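Local coordinates for aminotransferase class-III (Ochrobactrum anthropi, PDB 5GHG), which probably transfers amino groups between amines and carbonyl compounds as an omega-transaminase, using a pyridoxal phosphate cofactor held here in its pyridoxamine (PMP) form, at residues 186-191 and 384-389; 404-409 and 421-426. The protein carries 1 engineered substitution. One frame throughout, in Å; residues are numbered along the deposited sequence.

Contact 1 of 2, residues 186-191 and 384-389; sequences FYREGQ and ELVTDK
Arg-188 and Glu-384 join a short helix to the end of a strand through a salt bridge, a compact illustration of how one carboxylate oxygen can hold a whole guanidinium edge. Glu-384 leaves the strand with CB packed at Thr-422 on the adjoining strand. CG lies anti to the backbone N, and the chain runs on extended beyond it, which carries the carboxylate out to Arg-188 and Tyr-187. CD lies 3.8 Å from CE2 of Tyr-187. At the tip the two oxygens part company. OE2 takes both bonds from Arg-188, at 2.8 Å from NE and 2.9 Å from NH2, a side-on grip in which both nitrogens come from the same face of the carboxylate. OE2 stays near the guanidinium plane, yet neither N-H points straight at it, the angles being 145° for NE and 136° for NH2. OE1 passes 3.8 Å from CD2 of Tyr-187 and forms a second salt bridge with Arg-375; two arginines flanking the carboxylate would be expected to stabilise its charged form. The Tyr-187 ring stands steeply across the carboxylate plane, 80° from it, and its OH meets CG1 of Val-386 at 3.7 Å. A water 2.5 Å from that OH donates to O of Lys-389, 2.6 Å away, bridging the helix to the loop beyond the strand. Lys-392 adds a third tie: its NZ bonds to the Tyr-187 carbonyl and makes a cation-pi contact with the ring, while its own carbonyl accepts from Arg-188 NH2. The contact joins the region beside one mixed sheet to strand 380-385 of the other, which lies between strands 371-377 and 422-425. Glu-384 faces helix 186-189, while Leu-385 points away to helices 400-411 and 433-455.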
loop_
_atom_site.group_PDB
_atom_site.type_symbol
_atom_site.label_atom_id
_atom_site.label_comp_id
_atom_site.label_asym_id
_atom_site.label_seq_id
_atom_site.Cartn_x
_atom_site.Cartn_y
_atom_site.Cartn_z
ATOM N N PHE B 186 -6.917 -21.199 -23.037
ATOM C CA PHE B 186 -7.264 -21.971 -24.229
ATOM C C PHE B 186 -8.772 -22.232 -24.309
ATOM O O PHE B 186 -9.384 -22.094 -25.375
ATOM C CB PHE B 186 -6.468 -23.273 -24.234
ATOM C CG PHE B 186 -6.732 -24.153 -25.420
ATOM C CD1 PHE B 186 -6.556 -23.682 -26.707
ATOM C CD2 PHE B 186 -7.120 -25.478 -25.233
ATOM C CE1 PHE B 186 -6.785 -24.504 -27.809
ATOM C CE2 PHE B 186 -7.348 -26.314 -26.336
ATOM C CZ PHE B 186 -7.181 -25.812 -27.626
ATOM N N TYR B 187 -9.385 -22.587 -23.183
ATOM C CA TYR B 187 -10.818 -22.878 -23.164
ATOM C C TYR B 187 -11.655 -21.701 -23.649
ATOM O O TYR B 187 -12.695 -21.893 -24.287
ATOM C CB TYR B 187 -11.225 -23.279 -21.734
ATOM C CG TYR B 187 -12.707 -23.552 -21.540
ATOM C CD1 TYR B 187 -13.299 -24.685 -22.085
ATOM C CD2 TYR B 187 -13.495 -22.704 -20.771
ATOM C CE1 TYR B 187 -14.657 -24.951 -21.891
ATOM C CE2 TYR B 187 -14.848 -22.963 -20.573
ATOM C CZ TYR B 187 -15.421 -24.084 -21.133
ATOM O OH TYR B 187 -16.756 -24.348 -20.948
ATOM N N ARG B 188 -11.250 -20.482 -23.319
ATOM C CA ARG B 188 -12.024 -19.300 -23.700
ATOM C C ARG B 188 -11.509 -18.586 -24.947
ATOM O O ARG B 188 -12.218 -17.754 -25.501
ATOM C CB ARG B 188 -12.068 -18.299 -22.533
ATOM C CG ARG B 188 -13.048 -18.694 -21.410
ATOM C CD ARG B 188 -14.484 -18.549 -21.883
ATOM N NE ARG B 188 -15.441 -19.204 -20.996
ATOM C CZ ARG B 188 -16.725 -19.418 -21.312
ATOM N NH1 ARG B 188 -17.184 -19.019 -22.487
ATOM N NH2 ARG B 188 -17.535 -20.037 -20.468
ATOM N N GLU B 189 -10.274 -18.856 -25.374
ATOM C CA GLU B 189 -9.677 -18.087 -26.463
ATOM C C GLU B 189 -9.298 -18.919 -27.666
ATOM O O GLU B 189 -9.083 -18.347 -28.737
ATOM C CB GLU B 189 -8.426 -17.333 -25.972
ATOM C CG GLU B 189 -8.707 -16.284 -24.903
ATOM C CD GLU B 189 -9.366 -15.056 -25.471
ATOM O OE1 GLU B 189 -9.939 -14.275 -24.684
ATOM O OE2 GLU B 189 -9.297 -14.869 -26.710
ATOM N N GLY B 190 -9.180 -20.233 -27.522
ATOM C CA GLY B 190 -8.774 -21.061 -28.646
ATOM C C GLY B 190 -9.828 -21.033 -29.735
ATOM O O GLY B 190 -11.021 -20.981 -29.465
ATOM N N GLN B 191 -9.373 -21.047 -30.979
ATOM C CA GLN B 191 -10.294 -20.983 -32.106
ATOM C C GLN B 191 -10.719 -22.390 -32.500
ATOM O O GLN B 191 -10.142 -23.392 -32.050
ATOM C CB GLN B 191 -9.637 -20.231 -33.264
ATOM C CG GLN B 191 -9.305 -18.794 -32.881
ATOM C CD GLN B 191 -8.364 -18.100 -33.860
ATOM O OE1 GLN B 191 -7.743 -18.728 -34.715
ATOM N NE2 GLN B 191 -8.242 -16.790 -33.713
ATOM N N GLU B 384 -14.758 -23.977 -13.829
ATOM C CA GLU B 384 -15.604 -23.031 -14.548
ATOM C C GLU B 384 -16.938 -23.676 -14.878
ATOM O O GLU B 384 -16.985 -24.755 -15.481
ATOM C CB GLU B 384 -14.932 -22.517 -15.824
ATOM C CG GLU B 384 -15.751 -21.434 -16.510
ATOM C CD GLU B 384 -14.970 -20.613 -17.526
ATOM O OE1 GLU B 384 -13.733 -20.720 -17.549
ATOM O OE2 GLU B 384 -15.606 -19.861 -18.306
ATOM N N LEU B 385 -18.016 -23.007 -14.486
ATOM C CA LEU B 385 -19.364 -23.540 -14.588
ATOM C C LEU B 385 -20.083 -22.993 -15.812
ATOM O O LEU B 385 -19.920 -21.816 -16.172
ATOM C CB LEU B 385 -20.164 -23.201 -13.323
ATOM C CG LEU B 385 -19.538 -23.653 -12.009
ATOM C CD1 LEU B 385 -20.418 -23.266 -10.835
ATOM C CD2 LEU B 385 -19.261 -25.162 -12.013
ATOM N N VAL B 386 -20.902 -23.841 -16.424
ATOM C CA VAL B 386 -21.717 -23.490 -17.590
ATOM C C VAL B 386 -23.015 -24.287 -17.488
ATOM O O VAL B 386 -23.082 -25.296 -16.795
ATOM C CB VAL B 386 -20.993 -23.825 -18.922
ATOM C CG1 VAL B 386 -19.700 -23.037 -19.057
ATOM C CG2 VAL B 386 -20.690 -25.300 -18.997
ATOM N N THR B 387 -24.049 -23.834 -18.194
ATOM C CA THR B 387 -25.238 -24.672 -18.376
ATOM C C THR B 387 -25.349 -25.282 -19.762
ATOM O O THR B 387 -26.106 -26.233 -19.945
ATOM C CB THR B 387 -26.527 -23.891 -18.075
ATOM O OG1 THR B 387 -26.552 -22.674 -18.826
ATOM C CG2 THR B 387 -26.609 -23.567 -16.595
ATOM N N ASP B 388 -24.607 -24.765 -20.736
ATOM C CA ASP B 388 -24.581 -25.319 -22.092
ATOM C C ASP B 388 -23.116 -25.554 -22.433
ATOM O O ASP B 388 -22.382 -24.600 -22.728
ATOM C CB ASP B 388 -25.273 -24.367 -23.070
ATOM C CG ASP B 388 -25.307 -24.913 -24.518
ATOM O OD1 ASP B 388 -24.431 -25.726 -24.905
ATOM O OD2 ASP B 388 -26.212 -24.495 -25.257
ATOM N N LYS B 389 -22.688 -26.810 -22.373
ATOM C CA LYS B 389 -21.277 -27.127 -22.492
ATOM C C LYS B 389 -20.727 -26.856 -23.884
ATOM O O LYS B 389 -19.532 -26.553 -24.028
ATOM C CB LYS B 389 -21.001 -28.570 -22.105
ATOM C CG LYS B 389 -21.020 -28.846 -20.622
ATOM C CD LYS B 389 -20.298 -30.167 -20.337
ATOM C CE LYS B 389 -20.476 -30.583 -18.885
ATOM N NZ LYS B 389 -19.424 -31.562 -18.518
HETATM O O HOH W 1 -17.866 -26.348 -22.023
#

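Contact 2 of 2, residues 404-409 and 421-426; sequences KANAVL and DTLAFC
Leu-423 fits its forked end against helix 404-409, one methyl to each of two successive residues, and shows how a single branched side chain can seat a helix on a sheet, here in the C-terminal region of a class-III (fold type I) aminotransferase. CD1 meets CB of Ala-405 at 4.1 Å, while CD2 lies 3.9 Å from CB of Asn-406. The small side chain of Ala-405 is consistent with the close approach of the short axes, 9.3 Å at an angle of 40°. Leu-409 and Phe-425 belong to the same packed part: the chi1 of Leu-409, -171°, sets CG beside the carbonyl carbon, and CD2 comes within 4.0 Å of the oncoming ring at CZ of Phe-425. Leu-443 of helix 433-455 also packs on Leu-423 and Phe-425. The fit is slacker between the two leucines, CD2 of Leu-409 standing 4.5 Å from CD1 of Leu-423. The looser side is that of Asn-406, partly exposed, whose side chain also touches Ser-416 of strand 414-419. Segments 404-409 and 421-426 therefore meet through aliphatic carbons and an aromatic ring, without polar bonding between them. Such a contact implies adhesion by burial and shape; a directional tie lies close by, where OD1 of Asp-421 accepts from the backbone N of Gly-402, nearer the start of the helix.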
loop_
_atom_site.group_PDB
_atom_site.type_symbol
_atom_site.label_atom_id
_atom_site.label_comp_id
_atom_site.label_asym_id
_atom_site.label_seq_id
_atom_site.Cartn_x
_atom_site.Cartn_y
_atom_site.Cartn_z
ATOM N N LYS B 404 -24.321 -18.171 -7.616
ATOM C CA LYS B 404 -25.272 -19.134 -7.080
ATOM C C LYS B 404 -24.569 -20.306 -6.416
ATOM O O LYS B 404 -24.883 -20.672 -5.270
ATOM C CB LYS B 404 -26.197 -19.620 -8.199
ATOM C CG LYS B 404 -27.367 -20.495 -7.770
ATOM C CD LYS B 404 -28.284 -20.749 -8.981
ATOM C CE LYS B 404 -29.433 -21.706 -8.660
ATOM N NZ LYS B 404 -30.427 -21.054 -7.782
ATOM N N ALA B 405 -23.590 -20.897 -7.103
ATOM C CA ALA B 405 -22.928 -22.093 -6.578
ATOM C C ALA B 405 -22.035 -21.751 -5.376
ATOM O O ALA B 405 -21.967 -22.520 -4.413
ATOM C CB ALA B 405 -22.126 -22.775 -7.683
ATOM N N ASN B 406 -21.376 -20.592 -5.411
ATOM C CA ASN B 406 -20.518 -20.170 -4.310
ATOM C C ASN B 406 -21.324 -19.993 -3.021
ATOM O O ASN B 406 -20.862 -20.347 -1.940
ATOM C CB ASN B 406 -19.817 -18.869 -4.677
ATOM C CG ASN B 406 -18.599 -18.575 -3.799
ATOM O OD1 ASN B 406 -17.853 -19.476 -3.448
ATOM N ND2 ASN B 406 -18.393 -17.322 -3.479
ATOM N N ALA B 407 -22.535 -19.439 -3.133
ATOM C CA ALA B 407 -23.395 -19.288 -1.959
ATOM C C ALA B 407 -23.792 -20.643 -1.373
ATOM O O ALA B 407 -23.824 -20.817 -0.149
ATOM C CB ALA B 407 -24.631 -18.468 -2.318
ATOM N N VAL B 408 -24.108 -21.612 -2.232
ATOM C CA VAL B 408 -24.450 -22.944 -1.748
ATOM C C VAL B 408 -23.235 -23.613 -1.111
ATOM O O VAL B 408 -23.334 -24.250 -0.058
ATOM C CB VAL B 408 -25.023 -23.803 -2.889
ATOM C CG1 VAL B 408 -25.150 -25.259 -2.424
ATOM C CG2 VAL B 408 -26.363 -23.277 -3.315
ATOM N N LEU B 409 -22.068 -23.467 -1.735
ATOM C CA LEU B 409 -20.862 -24.042 -1.164
ATOM C C LEU B 409 -20.582 -23.462 0.231
ATOM O O LEU B 409 -20.173 -24.194 1.143
ATOM C CB LEU B 409 -19.682 -23.805 -2.101
ATOM C CG LEU B 409 -18.352 -24.477 -1.854
ATOM C CD1 LEU B 409 -18.492 -25.977 -1.712
ATOM C CD2 LEU B 409 -17.393 -24.149 -3.002
ATOM N N ASP B 421 -17.947 -17.010 -13.438
ATOM C CA ASP B 421 -18.528 -18.331 -13.244
ATOM C C ASP B 421 -17.491 -19.393 -12.900
ATOM O O ASP B 421 -17.793 -20.581 -12.945
ATOM C CB ASP B 421 -19.342 -18.742 -14.484
ATOM C CG ASP B 421 -20.642 -17.960 -14.610
ATOM O OD1 ASP B 421 -21.118 -17.464 -13.562
ATOM O OD2 ASP B 421 -21.185 -17.833 -15.720
ATOM N N THR B 422 -16.281 -18.991 -12.524
ATOM C CA THR B 422 -15.258 -19.912 -12.067
ATOM C C THR B 422 -15.199 -19.901 -10.546
ATOM O O THR B 422 -15.073 -18.836 -9.936
ATOM C CB THR B 422 -13.879 -19.550 -12.653
ATOM O OG1 THR B 422 -13.931 -19.623 -14.084
ATOM C CG2 THR B 422 -12.800 -20.519 -12.147
ATOM N N LEU B 423 -15.301 -21.073 -9.943
ATOM C CA LEU B 423 -15.017 -21.250 -8.516
ATOM C C LEU B 423 -13.550 -21.627 -8.339
ATOM O O LEU B 423 -13.068 -22.562 -8.977
ATOM C CB LEU B 423 -15.888 -22.356 -7.920
ATOM C CG LEU B 423 -17.397 -22.168 -8.019
ATOM C CD1 LEU B 423 -18.097 -23.336 -7.342
ATOM C CD2 LEU B 423 -17.799 -20.850 -7.405
ATOM N N ALA B 424 -12.850 -20.907 -7.463
ATOM C CA ALA B 424 -11.425 -21.166 -7.258
ATOM C C ALA B 424 -11.196 -21.934 -5.967
ATOM O O ALA B 424 -11.960 -21.830 -5.005
ATOM C CB ALA B 424 -10.622 -19.866 -7.228
ATOM N N PHE B 425 -10.128 -22.720 -5.958
ATOM C CA PHE B 425 -9.694 -23.454 -4.783
ATOM C C PHE B 425 -8.194 -23.217 -4.624
ATOM O O PHE B 425 -7.425 -23.417 -5.565
ATOM C CB PHE B 425 -10.045 -24.924 -4.910
ATOM C CG PHE B 425 -11.516 -25.145 -5.014
ATOM C CD1 PHE B 425 -12.278 -25.357 -3.883
ATOM C CD2 PHE B 425 -12.155 -25.031 -6.244
ATOM C CE1 PHE B 425 -13.644 -25.511 -3.968
ATOM C CE2 PHE B 425 -13.520 -25.173 -6.336
ATOM C CZ PHE B 425 -14.274 -25.413 -5.201
ATOM N N CYS B 426 -7.800 -22.745 -3.447
ATOM C CA CYS B 426 -6.417 -22.391 -3.168
ATOM C C CYS B 426 -6.201 -22.525 -1.664
ATOM O O CYS B 426 -5.985 -21.534 -0.956
ATOM C CB CYS B 426 -6.136 -20.963 -3.654
ATOM S SG CYS B 426 -4.458 -20.362 -3.462
#

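In the fold
Followed from the N terminus, the chain reaches helix 186-189 soon after strand 178-181, an outer strand of one mixed sheet. Contact 1 then closes a long loop, 193 residues on, against strand 380-385 of the other sheet, tying the two sheet regions together. Contact 2 opens only afterwards and closes a short excursion from helix 400-411 through strand 414-419 to strand 422-425. The two are in series, neither nested nor crossed, with centres about 17 Å apart. They meet where strands 380-385 and 422-425 pair: Leu-385 N probably bonds to Asp-421 O, and the Leu-385 side chain packs on Ala-405 and Leu-423.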